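Local coordinates for outer membrane lipoprotein carrier protein LolA (Thermus thermophilus, PDB 2YZY) that is of unproven function but probably shields the acyl chains of lipoproteins and carries these proteins toward the outer membrane, at residues A[83-89]-A[194-200]; A[63-67]-A[77-81]; A[7-12]-A[116-120]. All blocks are in the same frame, centred on the assembly; numbering follows the deposited sequence.

Contact 1: A[83-89]-A[194-200]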
ATOM      1  N   ASN A  83       6.823   1.266  22.172  1.00  8.98           N
ATOM      2  CA  ASN A  83       8.052   0.512  21.925  1.00  9.11           C
ATOM      3  C   ASN A  83       7.807  -0.994  21.927  1.00  9.27           C
ATOM      4  O   ASN A  83       8.578  -1.769  22.498  1.00 10.15           O
ATOM      5  CB  ASN A  83       9.134   0.874  22.954  1.00 10.14           C
ATOM      6  CG  ASN A  83      10.490   0.279  22.605  1.00 11.97           C
ATOM      7  OD1 ASN A  83      10.874   0.217  21.436  1.00 12.17           O
ATOM      8  ND2 ASN A  83      11.229  -0.151  23.622  1.00 12.62           N
ATOM      9  N   GLN A  84       6.723  -1.401  21.271  1.00  9.75           N
ATOM     10  CA  GLN A  84       6.365  -2.809  21.175  1.00  9.22           C
ATOM     11  C   GLN A  84       6.490  -3.299  19.740  1.00  9.38           C
ATOM     12  O   GLN A  84       6.068  -2.621  18.802  1.00 10.32           O
ATOM     13  CB  GLN A  84       4.923  -3.031  21.638  1.00  9.74           C
ATOM     14  CG  GLN A  84       4.661  -2.713  23.100  1.00  8.66           C
ATOM     15  CD  GLN A  84       3.185  -2.747  23.439  1.00 10.53           C
ATOM     16  OE1 GLN A  84       2.383  -2.033  22.837  1.00 12.44           O
ATOM     17  NE2 GLN A  84       2.818  -3.579  24.409  1.00 14.91           N
ATOM     18  N   LEU A  85       7.083  -4.475  19.571  1.00  8.61           N
ATOM     19  CA  LEU A  85       7.200  -5.079  18.251  1.00  9.68           C
ATOM     20  C   LEU A  85       6.279  -6.294  18.283  1.00  9.71           C
ATOM     21  O   LEU A  85       6.585  -7.297  18.932  1.00 10.98           O
ATOM     22  CB  LEU A  85       8.640  -5.519  17.962  1.00  9.30           C
ATOM     23  CG  LEU A  85       8.877  -6.090  16.558  1.00 10.82           C
ATOM     24  CD1 LEU A  85       8.691  -4.989  15.517  1.00 13.12           C
ATOM     25  CD2 LEU A  85      10.280  -6.681  16.465  1.00 13.96           C
ATOM     26  N   VAL A  86       5.136  -6.191  17.609  1.00  9.28           N
ATOM     27  CA  VAL A  86       4.176  -7.291  17.573  1.00 10.76           C
ATOM     28  C   VAL A  86       4.536  -8.229  16.428  1.00 11.70           C
ATOM     29  O   VAL A  86       4.598  -7.816  15.267  1.00 13.03           O
ATOM     30  CB  VAL A  86       2.728  -6.765  17.378  1.00 11.74           C
ATOM     31  CG1 VAL A  86       1.729  -7.908  17.547  1.00 12.80           C
ATOM     32  CG2 VAL A  86       2.436  -5.654  18.377  1.00 12.12           C
ATOM     33  N   ILE A  87       4.785  -9.491  16.763  1.00 10.60           N
ATOM     34  CA  ILE A  87       5.159 -10.500  15.780  1.00 13.05           C
ATOM     35  C   ILE A  87       4.012 -11.488  15.593  1.00 14.08           C
ATOM     36  O   ILE A  87       3.613 -12.171  16.537  1.00 14.28           O
ATOM     37  CB  ILE A  87       6.419 -11.264  16.241  1.00 13.12           C
ATOM     38  CG1 ILE A  87       7.562 -10.277  16.491  1.00 13.67           C
ATOM     39  CG2 ILE A  87       6.825 -12.289  15.187  1.00 13.61           C
ATOM     40  CD1 ILE A  87       8.841 -10.926  16.979  1.00 14.52           C
ATOM     41  N   SER A  88       3.486 -11.564  14.374  1.00 14.63           N
ATOM     42  CA  SER A  88       2.365 -12.455  14.075  1.00 18.14           C
ATOM     43  C   SER A  88       2.616 -13.308  12.837  1.00 18.78           C
ATOM     44  O   SER A  88       3.292 -12.882  11.905  1.00 18.87           O
ATOM     45  CB  SER A  88       1.090 -11.634  13.856  1.00 18.59           C
ATOM     46  OG  SER A  88       0.832 -10.776  14.953  1.00 24.19           O
ATOM     47  N   PRO A  89       2.070 -14.537  12.809  1.00 21.12           N
ATOM     48  CA  PRO A  89       2.282 -15.391  11.636  1.00 22.35           C
ATOM     49  C   PRO A  89       1.581 -14.807  10.411  1.00 24.13           C
ATOM     50  O   PRO A  89       0.588 -14.075  10.604  1.00 24.28           O
ATOM     51  CB  PRO A  89       1.668 -16.725  12.064  1.00 22.31           C
ATOM     52  CG  PRO A  89       1.828 -16.713  13.553  1.00 22.34           C
ATOM     53  CD  PRO A  89       1.451 -15.298  13.908  1.00 22.36           C
ATOM     54  N   ASP A 194      15.979  -2.320  21.299  1.00 18.17           N
ATOM     55  CA  ASP A 194      15.358  -2.339  22.619  1.00 17.88           C
ATOM     56  C   ASP A 194      13.843  -2.555  22.572  1.00 16.66           C
ATOM     57  O   ASP A 194      13.162  -2.392  23.581  1.00 15.86           O
ATOM     58  CB  ASP A 194      15.667  -1.032  23.353  1.00 20.06           C
ATOM     59  CG  ASP A 194      14.975   0.164  22.732  1.00 22.34           C
ATOM     60  OD1 ASP A 194      14.901   0.236  21.490  1.00 21.77           O
ATOM     61  OD2 ASP A 194      14.510   1.041  23.489  1.00 26.90           O
ATOM     62  N   ALA A 195      13.316  -2.926  21.408  1.00 13.79           N
ATOM     63  CA  ALA A 195      11.877  -3.151  21.283  1.00 13.57           C
ATOM     64  C   ALA A 195      11.410  -4.299  22.173  1.00 13.52           C
ATOM     65  O   ALA A 195      12.116  -5.294  22.345  1.00 14.50           O
ATOM     66  CB  ALA A 195      11.506  -3.438  19.821  1.00 12.42           C
ATOM     67  N   GLN A 196      10.223  -4.143  22.752  1.00 11.93           N
ATOM     68  CA  GLN A 196       9.647  -5.172  23.613  1.00 11.83           C
ATOM     69  C   GLN A 196       8.741  -6.022  22.732  1.00 11.30           C
ATOM     70  O   GLN A 196       7.828  -5.512  22.083  1.00 10.80           O
ATOM     71  CB  GLN A 196       8.848  -4.526  24.744  1.00 12.25           C
ATOM     72  CG  GLN A 196       8.382  -5.497  25.802  1.00 13.60           C
ATOM     73  CD  GLN A 196       7.836  -4.790  27.020  1.00 11.13           C
ATOM     74  OE1 GLN A 196       6.692  -4.336  27.032  1.00 15.23           O
ATOM     75  NE2 GLN A 196       8.664  -4.671  28.051  1.00 13.04           N
ATOM     76  N   VAL A 197       8.998  -7.323  22.705  1.00  9.96           N
ATOM     77  CA  VAL A 197       8.234  -8.221  21.855  1.00 11.38           C
ATOM     78  C   VAL A 197       6.882  -8.694  22.378  1.00 11.10           C
ATOM     79  O   VAL A 197       6.739  -9.098  23.533  1.00 12.75           O
ATOM     80  CB  VAL A 197       9.088  -9.466  21.480  1.00 10.72           C
ATOM     81  CG1 VAL A 197       8.237 -10.491  20.734  1.00 13.08           C
ATOM     82  CG2 VAL A 197      10.267  -9.040  20.613  1.00 12.47           C
ATOM     83  N   VAL A 198       5.884  -8.607  21.503  1.00 10.53           N
ATOM     84  CA  VAL A 198       4.533  -9.080  21.787  1.00 10.46           C
ATOM     85  C   VAL A 198       4.392 -10.167  20.723  1.00 12.11           C
ATOM     86  O   VAL A 198       4.221  -9.877  19.539  1.00 12.64           O
ATOM     87  CB  VAL A 198       3.471  -7.977  21.566  1.00 11.02           C
ATOM     88  CG1 VAL A 198       2.079  -8.549  21.797  1.00 12.66           C
ATOM     89  CG2 VAL A 198       3.721  -6.811  22.512  1.00 12.37           C
ATOM     90  N   ARG A 199       4.487 -11.422  21.149  1.00 11.69           N
ATOM     91  CA  ARG A 199       4.444 -12.551  20.226  1.00 11.89           C
ATOM     92  C   ARG A 199       3.093 -13.239  20.140  1.00 12.86           C
ATOM     93  O   ARG A 199       2.644 -13.856  21.101  1.00 11.03           O
ATOM     94  CB  ARG A 199       5.518 -13.567  20.634  1.00 12.46           C
ATOM     95  CG  ARG A 199       5.777 -14.685  19.634  1.00 12.23           C
ATOM     96  CD  ARG A 199       6.807 -15.668  20.196  1.00 13.09           C
ATOM     97  NE  ARG A 199       8.030 -14.986  20.619  1.00 13.48           N
ATOM     98  CZ  ARG A 199       8.960 -14.531  19.784  1.00 13.32           C
ATOM     99  NH1 ARG A 199       8.815 -14.692  18.476  1.00 14.60           N
ATOM    100  NH2 ARG A 199      10.024 -13.892  20.256  1.00 13.29           N
ATOM    101  N   ARG A 200       2.453 -13.137  18.980  1.00 12.92           N
ATOM    102  CA  ARG A 200       1.151 -13.766  18.784  1.00 15.70           C
ATOM    103  C   ARG A 200       1.290 -15.253  18.470  1.00 15.99           C
ATOM    104  O   ARG A 200       2.429 -15.728  18.283  1.00 16.50           O
ATOM    105  CB  ARG A 200       0.388 -13.077  17.649  1.00 16.63           C
ATOM    106  CG  ARG A 200       0.160 -11.587  17.854  1.00 19.54           C
ATOM    107  CD  ARG A 200      -0.502 -11.290  19.187  1.00 22.42           C
ATOM    108  NE  ARG A 200      -0.875  -9.884  19.297  1.00 23.78           N
ATOM    109  CZ  ARG A 200      -1.340  -9.312  20.403  1.00 25.61           C
ATOM    110  NH1 ARG A 200      -1.493 -10.025  21.509  1.00 26.85           N
ATOM    111  NH2 ARG A 200      -1.655  -8.024  20.402  1.00 27.76           N
ATOM    112  OXT ARG A 200       0.241 -15.929  18.410  1.00 21.59           O
TER
HETATM  113  O   HOH W   1       4.522  -5.496  25.749  1.00 16.97           O
HETATM  114  O   HOH W   2       4.297 -14.919  16.376  1.00 16.52           O

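Contact 2: A[63-67]-A[77-81]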
ATOM      1  N   LEU A  63       0.164   7.133  14.785  1.00  7.90           N
ATOM      2  CA  LEU A  63       0.960   6.149  14.051  1.00  7.51           C
ATOM      3  C   LEU A  63       2.376   6.618  13.740  1.00  6.86           C
ATOM      4  O   LEU A  63       3.216   5.824  13.320  1.00  8.18           O
ATOM      5  CB  LEU A  63       0.273   5.773  12.729  1.00  8.30           C
ATOM      6  CG  LEU A  63      -1.158   5.233  12.778  1.00  9.25           C
ATOM      7  CD1 LEU A  63      -1.578   4.807  11.375  1.00 10.82           C
ATOM      8  CD2 LEU A  63      -1.240   4.059  13.728  1.00 10.10           C
ATOM      9  N   GLU A  64       2.641   7.904  13.943  1.00  7.60           N
ATOM     10  CA  GLU A  64       3.952   8.477  13.657  1.00  7.33           C
ATOM     11  C   GLU A  64       5.092   7.644  14.252  1.00  7.30           C
ATOM     12  O   GLU A  64       5.150   7.444  15.465  1.00  7.67           O
ATOM     13  CB  GLU A  64       4.010   9.907  14.198  1.00  6.71           C
ATOM     14  CG  GLU A  64       5.275  10.678  13.833  1.00  8.84           C
ATOM     15  CD  GLU A  64       5.330  12.034  14.509  1.00 10.76           C
ATOM     16  OE1 GLU A  64       4.366  12.815  14.366  1.00 12.34           O
ATOM     17  OE2 GLU A  64       6.338  12.320  15.193  1.00 13.97           O
ATOM     18  N   GLY A  65       5.992   7.158  13.395  1.00  7.60           N
ATOM     19  CA  GLY A  65       7.112   6.360  13.876  1.00  7.85           C
ATOM     20  C   GLY A  65       6.910   4.858  13.799  1.00  7.68           C
ATOM     21  O   GLY A  65       7.874   4.094  13.869  1.00  8.57           O
ATOM     22  N   ASN A  66       5.659   4.431  13.671  1.00  7.11           N
ATOM     23  CA  ASN A  66       5.341   3.008  13.566  1.00  6.37           C
ATOM     24  C   ASN A  66       5.790   2.485  12.214  1.00  6.63           C
ATOM     25  O   ASN A  66       5.988   3.248  11.272  1.00  7.88           O
ATOM     26  CB  ASN A  66       3.828   2.767  13.635  1.00  7.13           C
ATOM     27  CG  ASN A  66       3.242   3.042  14.998  1.00  5.94           C
ATOM     28  OD1 ASN A  66       3.898   3.609  15.871  1.00  8.21           O
ATOM     29  ND2 ASN A  66       1.979   2.654  15.183  1.00  9.91           N
ATOM     30  N   PHE A  67       5.964   1.174  12.123  1.00  7.49           N
ATOM     31  CA  PHE A  67       6.292   0.575  10.844  1.00  8.01           C
ATOM     32  C   PHE A  67       5.840  -0.870  10.852  1.00  7.92           C
ATOM     33  O   PHE A  67       5.647  -1.477  11.914  1.00  8.54           O
ATOM     34  CB  PHE A  67       7.795   0.712  10.500  1.00  7.84           C
ATOM     35  CG  PHE A  67       8.722  -0.086  11.376  1.00  8.66           C
ATOM     36  CD1 PHE A  67       8.923  -1.450  11.154  1.00  7.75           C
ATOM     37  CD2 PHE A  67       9.436   0.539  12.392  1.00  9.17           C
ATOM     38  CE1 PHE A  67       9.827  -2.173  11.933  1.00  8.12           C
ATOM     39  CE2 PHE A  67      10.343  -0.176  13.180  1.00  8.95           C
ATOM     40  CZ  PHE A  67      10.538  -1.536  12.946  1.00  7.80           C
ATOM     41  N   ASN A  77       4.819  -5.627  13.494  1.00 10.13           N
ATOM     42  CA  ASN A  77       4.191  -4.325  13.619  1.00 10.12           C
ATOM     43  C   ASN A  77       4.844  -3.611  14.785  1.00  9.65           C
ATOM     44  O   ASN A  77       4.668  -3.997  15.938  1.00 10.29           O
ATOM     45  CB  ASN A  77       2.684  -4.458  13.850  1.00 11.43           C
ATOM     46  CG  ASN A  77       1.918  -4.626  12.558  1.00 15.84           C
ATOM     47  OD1 ASN A  77       1.801  -3.687  11.769  1.00 17.29           O
ATOM     48  ND2 ASN A  77       1.402  -5.825  12.324  1.00 20.35           N
ATOM     49  N   TYR A  78       5.631  -2.587  14.476  1.00  7.34           N
ATOM     50  CA  TYR A  78       6.296  -1.823  15.517  1.00  8.12           C
ATOM     51  C   TYR A  78       5.440  -0.623  15.894  1.00  7.74           C
ATOM     52  O   TYR A  78       5.024   0.162  15.033  1.00  8.67           O
ATOM     53  CB  TYR A  78       7.679  -1.349  15.056  1.00  8.26           C
ATOM     54  CG  TYR A  78       8.411  -0.583  16.137  1.00  8.75           C
ATOM     55  CD1 TYR A  78       8.823  -1.224  17.309  1.00  8.72           C
ATOM     56  CD2 TYR A  78       8.638   0.792  16.026  1.00  9.27           C
ATOM     57  CE1 TYR A  78       9.431  -0.521  18.344  1.00  8.14           C
ATOM     58  CE2 TYR A  78       9.250   1.507  17.060  1.00  8.35           C
ATOM     59  CZ  TYR A  78       9.642   0.843  18.216  1.00  9.54           C
ATOM     60  OH  TYR A  78      10.228   1.536  19.253  1.00 10.35           O
ATOM     61  N   LEU A  79       5.166  -0.504  17.188  1.00  6.95           N
ATOM     62  CA  LEU A  79       4.364   0.593  17.719  1.00  8.01           C
ATOM     63  C   LEU A  79       5.356   1.497  18.443  1.00  8.34           C
ATOM     64  O   LEU A  79       5.839   1.173  19.526  1.00  8.78           O
ATOM     65  CB  LEU A  79       3.309   0.041  18.681  1.00  9.88           C
ATOM     66  CG  LEU A  79       2.469  -1.095  18.089  1.00 11.25           C
ATOM     67  CD1 LEU A  79       1.493  -1.617  19.144  1.00 11.80           C
ATOM     68  CD2 LEU A  79       1.721  -0.599  16.849  1.00 12.65           C
ATOM     69  N   TYR A  80       5.645   2.637  17.830  1.00  6.93           N
ATOM     70  CA  TYR A  80       6.629   3.573  18.353  1.00  8.21           C
ATOM     71  C   TYR A  80       6.423   4.078  19.778  1.00  7.12           C
ATOM     72  O   TYR A  80       7.324   3.975  20.607  1.00  7.82           O
ATOM     73  CB  TYR A  80       6.740   4.769  17.405  1.00  7.13           C
ATOM     74  CG  TYR A  80       7.883   5.703  17.739  1.00  8.67           C
ATOM     75  CD1 TYR A  80       9.162   5.496  17.217  1.00  8.23           C
ATOM     76  CD2 TYR A  80       7.687   6.785  18.592  1.00  8.73           C
ATOM     77  CE1 TYR A  80      10.216   6.348  17.539  1.00  9.68           C
ATOM     78  CE2 TYR A  80       8.731   7.638  18.919  1.00 10.36           C
ATOM     79  CZ  TYR A  80       9.992   7.417  18.392  1.00  8.40           C
ATOM     80  OH  TYR A  80      11.019   8.269  18.726  1.00 11.56           O
ATOM     81  N   LEU A  81       5.243   4.615  20.066  1.00  8.24           N
ATOM     82  CA  LEU A  81       4.987   5.170  21.392  1.00  7.24           C
ATOM     83  C   LEU A  81       5.010   4.160  22.533  1.00  9.03           C
ATOM     84  O   LEU A  81       5.300   4.526  23.669  1.00  9.54           O
ATOM     85  CB  LEU A  81       3.671   5.952  21.387  1.00  7.50           C
ATOM     86  CG  LEU A  81       3.746   7.250  20.577  1.00  6.90           C
ATOM     87  CD1 LEU A  81       2.351   7.822  20.387  1.00  8.21           C
ATOM     88  CD2 LEU A  81       4.655   8.250  21.284  1.00  7.67           C
TER
HETATM   89  O   HOH W   3       3.151   5.038  18.132  1.00 10.13           O
HETATM   90  O   HOH W   4       2.731  -0.805  12.933  1.00 17.71           O

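Contact 3: A[7-12]-A[116-120]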
ATOM      1  N   SER A   7     -10.543  -7.903 -18.287  1.00 39.34           N
ATOM      2  CA  SER A   7      -9.574  -6.884 -18.668  1.00 37.82           C
ATOM      3  C   SER A   7      -8.856  -6.359 -17.430  1.00 35.85           C
ATOM      4  O   SER A   7      -7.695  -5.954 -17.497  1.00 35.30           O
ATOM      5  CB  SER A   7     -10.271  -5.731 -19.392  1.00 38.21           C
ATOM      6  OG  SER A   7      -9.330  -4.760 -19.811  1.00 40.43           O
ATOM      7  N   ALA A   8      -9.556  -6.367 -16.301  1.00 34.44           N
ATOM      8  CA  ALA A   8      -8.978  -5.905 -15.047  1.00 32.75           C
ATOM      9  C   ALA A   8      -7.841  -6.840 -14.656  1.00 32.46           C
ATOM     10  O   ALA A   8      -6.781  -6.400 -14.214  1.00 30.73           O
ATOM     11  CB  ALA A   8     -10.041  -5.884 -13.955  1.00 32.47           C
ATOM     12  N   GLN A   9      -8.068  -8.138 -14.828  1.00 32.46           N
ATOM     13  CA  GLN A   9      -7.060  -9.135 -14.491  1.00 32.53           C
ATOM     14  C   GLN A   9      -5.797  -8.922 -15.317  1.00 31.30           C
ATOM     15  O   GLN A   9      -4.685  -9.026 -14.802  1.00 31.01           O
ATOM     16  CB  GLN A   9      -7.607 -10.543 -14.734  1.00 33.95           C
ATOM     17  CG  GLN A   9      -6.664 -11.652 -14.300  1.00 36.04           C
ATOM     18  CD  GLN A   9      -6.262 -11.528 -12.843  1.00 37.62           C
ATOM     19  OE1 GLN A   9      -7.108 -11.531 -11.950  1.00 39.02           O
ATOM     20  NE2 GLN A   9      -4.962 -11.418 -12.597  1.00 39.07           N
ATOM     21  N   GLU A  10      -5.974  -8.619 -16.600  1.00 30.20           N
ATOM     22  CA  GLU A  10      -4.842  -8.387 -17.489  1.00 29.64           C
ATOM     23  C   GLU A  10      -4.009  -7.207 -17.006  1.00 28.11           C
ATOM     24  O   GLU A  10      -2.779  -7.247 -17.029  1.00 27.09           O
ATOM     25  CB  GLU A  10      -5.329  -8.108 -18.913  1.00 31.87           C
ATOM     26  CG  GLU A  10      -4.216  -7.704 -19.866  1.00 34.96           C
ATOM     27  CD  GLU A  10      -4.722  -7.390 -21.260  1.00 38.19           C
ATOM     28  OE1 GLU A  10      -5.591  -6.502 -21.394  1.00 40.27           O
ATOM     29  OE2 GLU A  10      -4.247  -8.028 -22.223  1.00 39.22           O
ATOM     30  N   ILE A  11      -4.693  -6.151 -16.578  1.00 25.93           N
ATOM     31  CA  ILE A  11      -4.022  -4.955 -16.091  1.00 23.73           C
ATOM     32  C   ILE A  11      -3.252  -5.253 -14.811  1.00 22.99           C
ATOM     33  O   ILE A  11      -2.095  -4.853 -14.664  1.00 22.01           O
ATOM     34  CB  ILE A  11      -5.044  -3.828 -15.833  1.00 22.96           C
ATOM     35  CG1 ILE A  11      -5.680  -3.407 -17.160  1.00 22.43           C
ATOM     36  CG2 ILE A  11      -4.368  -2.647 -15.154  1.00 22.29           C
ATOM     37  CD1 ILE A  11      -6.780  -2.384 -17.024  1.00 22.54           C
ATOM     38  N   LEU A  12      -3.894  -5.961 -13.888  1.00 23.60           N
ATOM     39  CA  LEU A  12      -3.250  -6.311 -12.632  1.00 24.08           C
ATOM     40  C   LEU A  12      -2.021  -7.170 -12.905  1.00 24.70           C
ATOM     41  O   LEU A  12      -0.999  -7.029 -12.237  1.00 23.32           O
ATOM     42  CB  LEU A  12      -4.225  -7.059 -11.719  1.00 25.61           C
ATOM     43  CG  LEU A  12      -5.437  -6.258 -11.233  1.00 26.08           C
ATOM     44  CD1 LEU A  12      -6.287  -7.125 -10.313  1.00 28.15           C
ATOM     45  CD2 LEU A  12      -4.968  -5.008 -10.502  1.00 28.23           C
ATOM     46  N   ASP A 116     -14.136  -7.974  -6.620  1.00 40.96           N
ATOM     47  CA  ASP A 116     -14.429  -8.336  -8.001  1.00 39.61           C
ATOM     48  C   ASP A 116     -14.215  -7.102  -8.871  1.00 37.09           C
ATOM     49  O   ASP A 116     -15.172  -6.448  -9.288  1.00 37.71           O
ATOM     50  CB  ASP A 116     -15.873  -8.827  -8.123  1.00 41.72           C
ATOM     51  CG  ASP A 116     -16.204  -9.324  -9.516  1.00 43.84           C
ATOM     52  OD1 ASP A 116     -16.163  -8.514 -10.466  1.00 45.85           O
ATOM     53  OD2 ASP A 116     -16.505 -10.528  -9.663  1.00 46.18           O
ATOM     54  N   LEU A 117     -12.951  -6.789  -9.135  1.00 34.17           N
ATOM     55  CA  LEU A 117     -12.597  -5.627  -9.939  1.00 31.08           C
ATOM     56  C   LEU A 117     -12.905  -5.790 -11.419  1.00 29.63           C
ATOM     57  O   LEU A 117     -12.720  -6.863 -11.996  1.00 28.29           O
ATOM     58  CB  LEU A 117     -11.113  -5.298  -9.765  1.00 30.54           C
ATOM     59  CG  LEU A 117     -10.683  -4.777  -8.393  1.00 30.31           C
ATOM     60  CD1 LEU A 117      -9.172  -4.616  -8.359  1.00 31.02           C
ATOM     61  CD2 LEU A 117     -11.370  -3.448  -8.114  1.00 30.93           C
ATOM     62  N   ARG A 118     -13.373  -4.705 -12.024  1.00 27.49           N
ATOM     63  CA  ARG A 118     -13.712  -4.673 -13.439  1.00 26.48           C
ATOM     64  C   ARG A 118     -13.191  -3.362 -14.022  1.00 24.61           C
ATOM     65  O   ARG A 118     -13.192  -2.333 -13.345  1.00 23.93           O
ATOM     66  CB  ARG A 118     -15.228  -4.732 -13.622  1.00 28.80           C
ATOM     67  CG  ARG A 118     -15.903  -5.926 -12.967  1.00 32.66           C
ATOM     68  CD  ARG A 118     -15.594  -7.220 -13.698  1.00 36.48           C
ATOM     69  NE  ARG A 118     -16.297  -8.353 -13.104  1.00 40.10           N
ATOM     70  CZ  ARG A 118     -17.621  -8.445 -13.003  1.00 41.29           C
ATOM     71  NH1 ARG A 118     -18.395  -7.468 -13.457  1.00 42.57           N
ATOM     72  NH2 ARG A 118     -18.171  -9.513 -12.441  1.00 43.06           N
ATOM     73  N   LEU A 119     -12.745  -3.400 -15.271  1.00 22.43           N
ATOM     74  CA  LEU A 119     -12.248  -2.196 -15.923  1.00 20.18           C
ATOM     75  C   LEU A 119     -13.420  -1.336 -16.378  1.00 20.78           C
ATOM     76  O   LEU A 119     -14.241  -1.772 -17.188  1.00 21.14           O
ATOM     77  CB  LEU A 119     -11.385  -2.557 -17.135  1.00 20.11           C
ATOM     78  CG  LEU A 119     -10.948  -1.379 -18.011  1.00 19.62           C
ATOM     79  CD1 LEU A 119     -10.046  -0.442 -17.211  1.00 19.32           C
ATOM     80  CD2 LEU A 119     -10.217  -1.899 -19.241  1.00 21.81           C
ATOM     81  N   GLU A 120     -13.513  -0.117 -15.854  1.00 18.42           N
ATOM     82  CA  GLU A 120     -14.599   0.768 -16.253  1.00 17.80           C
ATOM     83  C   GLU A 120     -14.186   1.613 -17.449  1.00 17.41           C
ATOM     84  O   GLU A 120     -14.998   1.899 -18.331  1.00 17.61           O
ATOM     85  CB  GLU A 120     -15.013   1.691 -15.107  1.00 17.14           C
ATOM     86  CG  GLU A 120     -16.283   2.466 -15.424  1.00 16.35           C
ATOM     87  CD  GLU A 120     -16.621   3.504 -14.384  1.00 15.44           C
ATOM     88  OE1 GLU A 120     -15.899   4.519 -14.308  1.00 14.06           O
ATOM     89  OE2 GLU A 120     -17.606   3.302 -13.643  1.00 17.31           O
TER
HETATM   90  O   HOH W   5     -12.497  -5.882 -16.726  1.00 26.75           O

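Contact 1: A[83-89]-A[194-200]
Asn83 O receives the amide of Gln196, and from there strands 84-88 and 196-199 run side by side as a parallel pair, a worked example of how an edge strand is added to a sheet by backbone bonding. Each odd-numbered residue of the first strand bonds twice: Leu85 N gives to Gln196 O (2.8 Å) and Leu85 O takes Val198 N, while Ile87 N gives to Val198 O (2.9 Å) and Ile87 O takes Arg200 N. The CA of Val86 adds a weaker CH contact to Val198 O. A water also links Ile87 O with Arg200 O of the C-terminal carboxylate.

Side-chain bonding is concentrated at the start. Asn83 lies in a G1 beta bulge with Gln84, both opposite Leu79, and its positive phi (50°) suits an asparagine. A chi1 of -171° swings the carboxamide beside the carbonyl carbon, from where ND2 reaches Asp194 O at 3.0 Å, a bent bond entering above the carbonyl plane, while OD1 is held by the hydroxyl of Tyr78. Replacing Asn83 by alanine removes the carboxamide, and Asp194 O and the Tyr78 hydroxyl would probably each lose this mate. Another water joins Gln84 NE2 to Gln196 OE1.

Apolar contacts divide between the faces. On one, Leu85 CB meets Ala195 CB, and Ile87 CD1 lies across Val197 CG1 (3.8 Å). On the other, Val86 and Val198 stand alongside, pointing the same way; Val86 CG1 approaches Arg200 NE (3.7 Å), and Val198 CG1 sits over the centre of the guanidinium face.

Cohesion thus comes mainly from peptide groups, which could bond equally well in a shifted register; the choice of this one probably rests on side-chain contacts such as Asn83 with Asp194, and on a modest apolar layer in which Leu85 is buried and Val197 exposed.

Contact 2: A[63-67]-A[77-81]
Glu64 and Gly65 occupy the two central positions of a type II turn running from Leu63 to Asn66, and their peptide groups rest against the base of Tyr80: Gly65 C is 3.6 Å from Tyr80 CB. The positive phi of Gly65 (97°) fits that turn position, and a side chain there would also run into the Tyr80 ring. Gly65 O lies at the edge of the Tyr78 ring, near its plane.

Asn66 is the polar link. It is buried, and its OD1 accepts the backbone amide of Tyr80 at 2.8 Å, the donor standing above the carbonyl plane. Water bound to Leu81 N may share the same oxygen. The ND2 side of the amide lies over Leu79 CD2, and Asn66 CB sits close to Tyr78 O (3.2 Å). The carboxamide thus reaches the main chain just past the end of strand 75-79.

Phe67 then starts true strand pairing, as an antiparallel hydrogen-bonded pair with Tyr78: Tyr78 N gives to Phe67 O at 2.8 Å, and Phe67 N gives to Tyr78 O in a longer bond of 3.2 Å. Phe67 CG takes the crowded position between backbone N and carbonyl carbon (chi1 68°), which swings the ring across its pair-mate. Tyr78 CB therefore lies over the face of the Phe67 ring in a CH-pi contact, 3.5 Å from the ring centroid, while the two rings are slid apart and barely overlap. Arg54 makes a cation-pi contact with Phe67, and Pro192 touches both aromatics.

Chemically, an asparagine oxygen takes the Tyr80 amide just outside the regular pairing, while at Phe67 and Tyr78 backbone bonds and aromatic packing act together.

Contact 3: A[7-12]-A[116-120]
Ala8 CB presses onto the backbone of strand 116-120, and so small a group is consistent with the close approach of 6.9 Å between the axes of segments 7-12 and 116-120. They cross almost at a right angle (95°). The methyl touches Leu117 O at 3.5 Å and lies over the peptide leading into Leu119, so at this point the main chain itself is the seat for the helix, with the side chains of Leu117 and Leu119 flanking it.

Apolar side chains meet around this point. The chi1 of Leu119 (173°) lays its CG beside the carbonyl carbon, and from there CD1 meets Ile11 CD1 at 3.8 Å, the side chains crossing at about a right angle, while CD2 lies near Ser7. Leu12 CD1 reaches Leu117 CD1 more loosely, at 4.3 Å.

The polar link is through solvent. One water accepts from both Ala8 N (3.0 Å) and Leu119 N (2.9 Å), serving an amide of the helix's first turn and one on the strand edge together. The CB of Arg118 points away from the helix, and its NE forms a salt bridge with Asp116 OD1 within the strand.

Helix 7-18 thus packs across an outermost strand of the chain. On that strand's other edge Arg118 and Glu120 pair through their backbones with Val134 and Lys132, and the apolar layer continues under the helix as Ile11 reaches Trp131, Leu133 and Ile150, while Leu12 and Leu117 meet on Leu148.

Starting from the N terminus, helix 7-18 waits about a hundred residues for its partner in contact 3, strand 116-125. Within that long loop, contact 2 opens and closes about midway, a short excursion of nine residues that folds 63-67 back on 77-81. Contact 1 opens just afterwards, before contact 3 has closed, and is completed only by the C-terminal strand; contacts 1 and 3 therefore cross. Contacts 1 and 2 adjoin through neighbouring strands 75-79 and 84-88, their centres about 11 Å apart. Contact 3 lies on the opposite side of the chain's centre, about 37 Å from contact 1 centre to centre, so the two chain termini secure opposite ends of the strand order.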